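Local coordinates for leucine-rich repeat protein (Bacteroides thetaiotaomicron, PDB 4ECN), which is of unknown function but, as an extracellular leucine-rich repeat protein of a gut bacterium, probably binds other proteins, at residues 631-643 and 661-674. Numbering follows the deposited sequence.
Sequences LKYIPNIFNAKSV and RNISCSMDDYKGIN
Asn636 pushes across into a hollow of 661-674 edged by Cys665 SG, the Tyr670 ring and the bent chain of Lys671. With CG anti to the backbone N (chi1 -165°), both ends of its amide meet backbone. OD1 accepts the backbone N of Lys671 at 3.1 Å, nearly straight at 169°. ND2 donates to Asp669 O at 3.0 Å, which lies close to the amide plane. Lys671 bends over this amide, its CE 3.6 Å from Asn636 OD1, and its NZ makes a weak bond to Asn636 O. Glu612, earlier in the chain, also takes a weak bond from ND2.

The Tyr670 ring fills the slot between Gly672 N, over one face, and Ile663 CG2, over the other. Its OH ends near Ile634 CG2. At one end of the contact, Ser664 CB is the bump under the Tyr633 ring, 3.8 Å from its centroid and over the face. Next to it, Ile634 N bonds to Asn662 O at 2.9 Å. Ile673 wedges between Ile634 and Phe638: its CD1 lies 4.0 Å from Ile634 CG2, and Phe638 runs alongside it. Phe617 and Met646 add to this core. At the far end, Ala640 N bonds to Lys671 O at 2.8 Å. Ala640 CB lies beside Gly672, whose positive phi (76°) by itself favours glycine.

Replacing Asn636 by a leucine would probably leave Lys671 N and Asp669 O without these mates and the turn held less firmly on this side.

The contact stacks two successive loops of the leucine-rich repeat solenoid, each leading into a strand of its parallel sheet. Water 3 lies within bonding distance of Asn636 OD1, Phe638 N and Gly672 O. Apolar side chains pack the inside. Backbone-to-backbone bonds and the Asn636 amide, rather than ion pairs, match N-H and C=O groups between the loops.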
loop_
_atom_site.group_PDB
_atom_site.type_symbol
_atom_site.label_atom_id
_atom_site.label_comp_id
_atom_site.label_asym_id
_atom_site.label_seq_id
_atom_site.Cartn_x
_atom_site.Cartn_y
_atom_site.Cartn_z
ATOM N N LEU A 631 9.398 -21.449 22.842
ATOM C CA LEU A 631 9.782 -20.934 24.158
ATOM C C LEU A 631 9.437 -21.910 25.261
ATOM O O LEU A 631 8.279 -22.310 25.375
ATOM C CB LEU A 631 9.145 -19.574 24.480
ATOM C CG LEU A 631 9.612 -18.364 23.683
ATOM C CD1 LEU A 631 8.797 -17.139 24.055
ATOM C CD2 LEU A 631 11.085 -18.093 23.895
ATOM N N LYS A 632 10.461 -22.289 26.062
ATOM C CA LYS A 632 10.352 -23.195 27.207
ATOM C C LYS A 632 9.909 -22.453 28.488
ATOM O O LYS A 632 9.316 -23.064 29.380
ATOM C CB LYS A 632 11.708 -23.885 27.468
ATOM C CG LYS A 632 12.262 -24.747 26.346
ATOM C CD LYS A 632 13.662 -25.189 26.702
ATOM C CE LYS A 632 14.446 -25.731 25.535
ATOM N NZ LYS A 632 15.787 -26.214 25.962
ATOM N N TYR A 633 10.263 -21.151 28.601
ATOM C CA TYR A 633 10.028 -20.305 29.786
ATOM C C TYR A 633 9.600 -18.879 29.456
ATOM O O TYR A 633 9.971 -18.352 28.389
ATOM C CB TYR A 633 11.331 -20.178 30.631
ATOM C CG TYR A 633 12.036 -21.472 30.957
ATOM C CD1 TYR A 633 11.658 -22.237 32.058
ATOM C CD2 TYR A 633 13.117 -21.908 30.198
ATOM C CE1 TYR A 633 12.331 -23.413 32.387
ATOM C CE2 TYR A 633 13.772 -23.105 30.492
ATOM C CZ TYR A 633 13.383 -23.847 31.595
ATOM O OH TYR A 633 14.050 -25.004 31.906
ATOM N N ILE A 634 8.907 -18.224 30.432
ATOM C CA ILE A 634 8.569 -16.809 30.356
ATOM C C ILE A 634 9.890 -16.075 30.660
ATOM O O ILE A 634 10.496 -16.346 31.712
ATOM C CB ILE A 634 7.374 -16.392 31.274
ATOM C CG1 ILE A 634 6.067 -17.125 30.894
ATOM C CG2 ILE A 634 7.149 -14.863 31.263
ATOM C CD1 ILE A 634 5.198 -17.437 32.075
ATOM N N PRO A 635 10.421 -15.246 29.717
ATOM C CA PRO A 635 11.705 -14.570 29.984
ATOM C C PRO A 635 11.565 -13.482 31.066
ATOM O O PRO A 635 10.552 -12.780 31.103
ATOM C CB PRO A 635 12.076 -13.980 28.619
ATOM C CG PRO A 635 10.774 -13.766 27.935
ATOM C CD PRO A 635 9.864 -14.857 28.400
ATOM N N ASN A 636 12.575 -13.352 31.954
ATOM C CA ASN A 636 12.570 -12.361 33.039
ATOM C C ASN A 636 13.093 -10.984 32.523
ATOM O O ASN A 636 14.077 -10.432 33.051
ATOM C CB ASN A 636 13.398 -12.863 34.224
ATOM C CG ASN A 636 13.152 -12.099 35.495
ATOM O OD1 ASN A 636 12.120 -11.442 35.677
ATOM N ND2 ASN A 636 14.061 -12.220 36.432
ATOM N N ILE A 637 12.405 -10.425 31.498
ATOM C CA ILE A 637 12.795 -9.168 30.862
ATOM C C ILE A 637 11.788 -8.031 31.151
ATOM O O ILE A 637 11.887 -6.971 30.525
ATOM C CB ILE A 637 12.979 -9.361 29.336
ATOM C CG1 ILE A 637 11.728 -9.962 28.664
ATOM C CG2 ILE A 637 14.237 -10.191 29.050
ATOM C CD1 ILE A 637 11.699 -9.813 27.131
ATOM N N PHE A 638 10.870 -8.222 32.119
ATOM C CA PHE A 638 9.871 -7.208 32.492
ATOM C C PHE A 638 9.997 -6.880 33.977
ATOM O O PHE A 638 10.809 -7.501 34.650
ATOM C CB PHE A 638 8.444 -7.678 32.149
ATOM C CG PHE A 638 8.318 -8.307 30.780
ATOM C CD1 PHE A 638 8.330 -7.528 29.635
ATOM C CD2 PHE A 638 8.202 -9.684 30.638
ATOM C CE1 PHE A 638 8.223 -8.110 28.373
ATOM C CE2 PHE A 638 8.109 -10.264 29.370
ATOM C CZ PHE A 638 8.113 -9.471 28.248
ATOM N N ASN A 639 9.256 -5.878 34.476
ATOM C CA ASN A 639 9.300 -5.497 35.886
ATOM C C ASN A 639 7.917 -5.092 36.334
ATOM O O ASN A 639 7.390 -4.114 35.831
ATOM C CB ASN A 639 10.313 -4.372 36.135
ATOM C CG ASN A 639 10.600 -4.035 37.592
ATOM O OD1 ASN A 639 10.267 -4.771 38.539
ATOM N ND2 ASN A 639 11.279 -2.915 37.792
ATOM N N ALA A 640 7.325 -5.835 37.275
ATOM C CA ALA A 640 5.989 -5.555 37.774
ATOM C C ALA A 640 5.991 -4.338 38.704
ATOM O O ALA A 640 4.922 -3.788 39.005
ATOM C CB ALA A 640 5.449 -6.773 38.494
ATOM N N LYS A 641 7.200 -3.914 39.153
ATOM C CA LYS A 641 7.400 -2.750 40.018
ATOM C C LYS A 641 7.435 -1.441 39.174
ATOM O O LYS A 641 7.525 -0.338 39.739
ATOM C CB LYS A 641 8.681 -2.903 40.874
ATOM C CG LYS A 641 8.441 -3.757 42.127
ATOM C CD LYS A 641 9.613 -3.839 43.120
ATOM C CE LYS A 641 10.680 -4.848 42.750
ATOM N NZ LYS A 641 11.746 -4.938 43.787
ATOM N N SER A 642 7.332 -1.573 37.833
ATOM C CA SER A 642 7.314 -0.447 36.904
ATOM C C SER A 642 5.996 0.316 37.019
ATOM O O SER A 642 4.919 -0.275 37.046
ATOM C CB SER A 642 7.535 -0.912 35.463
ATOM O OG SER A 642 7.443 0.169 34.548
ATOM N N VAL A 643 6.099 1.638 37.050
ATOM C CA VAL A 643 4.973 2.566 37.144
ATOM C C VAL A 643 4.136 2.524 35.852
ATOM O O VAL A 643 2.955 2.860 35.895
ATOM C CB VAL A 643 5.490 4.002 37.430
ATOM C CG1 VAL A 643 4.370 4.883 37.968
ATOM C CG2 VAL A 643 6.657 3.980 38.413
ATOM N N ARG A 661 8.919 -26.045 35.005
ATOM C CA ARG A 661 8.567 -24.798 35.684
ATOM C C ARG A 661 8.484 -23.708 34.632
ATOM O O ARG A 661 9.155 -23.798 33.611
ATOM C CB ARG A 661 9.509 -24.461 36.854
ATOM C CG ARG A 661 11.003 -24.533 36.610
ATOM C CD ARG A 661 11.744 -24.553 37.944
ATOM N NE ARG A 661 11.397 -23.431 38.833
ATOM C CZ ARG A 661 12.027 -22.256 38.847
ATOM N NH1 ARG A 661 13.035 -22.025 38.010
ATOM N NH2 ARG A 661 11.643 -21.299 39.688
ATOM N N ASN A 662 7.580 -22.746 34.823
ATOM C CA ASN A 662 7.265 -21.734 33.801
ATOM C C ASN A 662 8.363 -20.647 33.646
ATOM O O ASN A 662 8.362 -19.967 32.626
ATOM C CB ASN A 662 5.918 -21.059 34.114
ATOM C CG ASN A 662 4.748 -22.004 34.369
ATOM O OD1 ASN A 662 3.950 -21.764 35.280
ATOM N ND2 ASN A 662 4.627 -23.117 33.624
ATOM N N ILE A 663 9.297 -20.509 34.605
ATOM C CA ILE A 663 10.408 -19.534 34.539
ATOM C C ILE A 663 11.772 -20.248 34.753
ATOM O O ILE A 663 11.834 -21.240 35.486
ATOM C CB ILE A 663 10.228 -18.366 35.552
ATOM C CG1 ILE A 663 10.044 -18.882 37.016
ATOM C CG2 ILE A 663 9.080 -17.456 35.098
ATOM C CD1 ILE A 663 10.164 -17.839 38.156
ATOM N N SER A 664 12.855 -19.748 34.117
ATOM C CA SER A 664 14.196 -20.360 34.259
ATOM C C SER A 664 14.971 -19.830 35.498
ATOM O O SER A 664 15.878 -20.510 35.979
ATOM C CB SER A 664 15.039 -20.146 33.006
ATOM O OG SER A 664 14.915 -18.825 32.507
ATOM N N CYS A 665 14.609 -18.646 36.022
ATOM C CA CYS A 665 15.278 -18.051 37.183
ATOM C C CYS A 665 14.596 -18.487 38.491
ATOM O O CYS A 665 13.527 -19.097 38.468
ATOM C CB CYS A 665 15.310 -16.526 37.063
ATOM S SG CYS A 665 13.685 -15.722 37.158
ATOM N N SER A 666 15.207 -18.129 39.630
ATOM C CA SER A 666 14.669 -18.390 40.959
ATOM C C SER A 666 13.480 -17.458 41.234
ATOM O O SER A 666 13.347 -16.418 40.586
ATOM C CB SER A 666 15.755 -18.212 42.014
ATOM O OG SER A 666 16.299 -16.904 41.979
HETATM N N MSE A 667 12.617 -17.825 42.183
HETATM C CA MSE A 667 11.452 -17.022 42.524
HETATM C C MSE A 667 11.881 -15.650 43.086
HETATM O O MSE A 667 11.241 -14.626 42.817
HETATM C CB MSE A 667 10.605 -17.800 43.535
HETATM C CG MSE A 667 9.276 -17.143 43.875
HETATM SE SE MSE A 667 8.133 -16.889 42.320
HETATM C CE MSE A 667 7.671 -15.059 42.588
ATOM N N ASP A 668 13.008 -15.637 43.810
ATOM C CA ASP A 668 13.592 -14.457 44.449
ATOM C C ASP A 668 14.152 -13.460 43.406
ATOM O O ASP A 668 14.176 -12.252 43.670
ATOM C CB ASP A 668 14.699 -14.904 45.415
ATOM C CG ASP A 668 14.262 -16.061 46.304
ATOM O OD1 ASP A 668 13.341 -15.860 47.139
ATOM O OD2 ASP A 668 14.785 -17.191 46.113
ATOM N N ASP A 669 14.572 -13.966 42.228
ATOM C CA ASP A 669 15.099 -13.155 41.127
ATOM C C ASP A 669 14.006 -12.708 40.151
ATOM O O ASP A 669 14.218 -11.730 39.423
ATOM C CB ASP A 669 16.161 -13.938 40.345
ATOM C CG ASP A 669 17.478 -14.179 41.055
ATOM O OD1 ASP A 669 17.824 -13.385 41.969
ATOM O OD2 ASP A 669 18.194 -15.122 40.660
ATOM N N TYR A 670 12.849 -13.425 40.114
ATOM C CA TYR A 670 11.750 -13.128 39.190
ATOM C C TYR A 670 11.090 -11.777 39.552
ATOM O O TYR A 670 10.715 -11.563 40.715
ATOM C CB TYR A 670 10.724 -14.261 39.168
ATOM C CG TYR A 670 9.731 -14.107 38.038
ATOM C CD1 TYR A 670 10.152 -14.076 36.712
ATOM C CD2 TYR A 670 8.373 -14.021 38.289
ATOM C CE1 TYR A 670 9.245 -13.908 35.669
ATOM C CE2 TYR A 670 7.454 -13.870 37.254
ATOM C CZ TYR A 670 7.891 -13.820 35.944
ATOM O OH TYR A 670 6.978 -13.661 34.928
ATOM N N LYS A 671 10.998 -10.862 38.536
ATOM C CA LYS A 671 10.502 -9.466 38.617
ATOM C C LYS A 671 9.029 -9.270 38.175
ATOM O O LYS A 671 8.512 -8.159 38.292
ATOM C CB LYS A 671 11.365 -8.540 37.717
ATOM C CG LYS A 671 12.863 -8.457 38.042
ATOM C CD LYS A 671 13.675 -7.646 36.997
ATOM C CE LYS A 671 13.871 -8.325 35.642
ATOM N NZ LYS A 671 14.585 -7.472 34.647
ATOM N N GLY A 672 8.396 -10.305 37.633
ATOM C CA GLY A 672 7.019 -10.231 37.145
ATOM C C GLY A 672 6.874 -9.526 35.808
ATOM O O GLY A 672 7.879 -9.234 35.152
ATOM N N ILE A 673 5.614 -9.249 35.394
ATOM C CA ILE A 673 5.256 -8.588 34.128
ATOM C C ILE A 673 4.342 -7.380 34.401
ATOM O O ILE A 673 3.287 -7.532 35.032
ATOM C CB ILE A 673 4.561 -9.569 33.115
ATOM C CG1 ILE A 673 5.252 -10.961 33.019
ATOM C CG2 ILE A 673 4.345 -8.912 31.728
ATOM C CD1 ILE A 673 4.564 -11.974 32.151
ATOM N N ASN A 674 4.709 -6.200 33.865
ATOM C CA ASN A 674 3.909 -4.986 33.998
ATOM C C ASN A 674 2.971 -4.866 32.782
ATOM O O ASN A 674 3.209 -4.059 31.891
ATOM C CB ASN A 674 4.818 -3.770 34.151
ATOM C CG ASN A 674 5.852 -3.621 33.057
ATOM O OD1 ASN A 674 6.703 -4.484 32.833
ATOM N ND2 ASN A 674 5.801 -2.507 32.361
HETATM O O HOH W 1 9.312 -24.979 31.246
HETATM O O HOH W 2 8.341 -12.319 32.908
HETATM O O HOH W 3 9.982 -10.429 34.102
#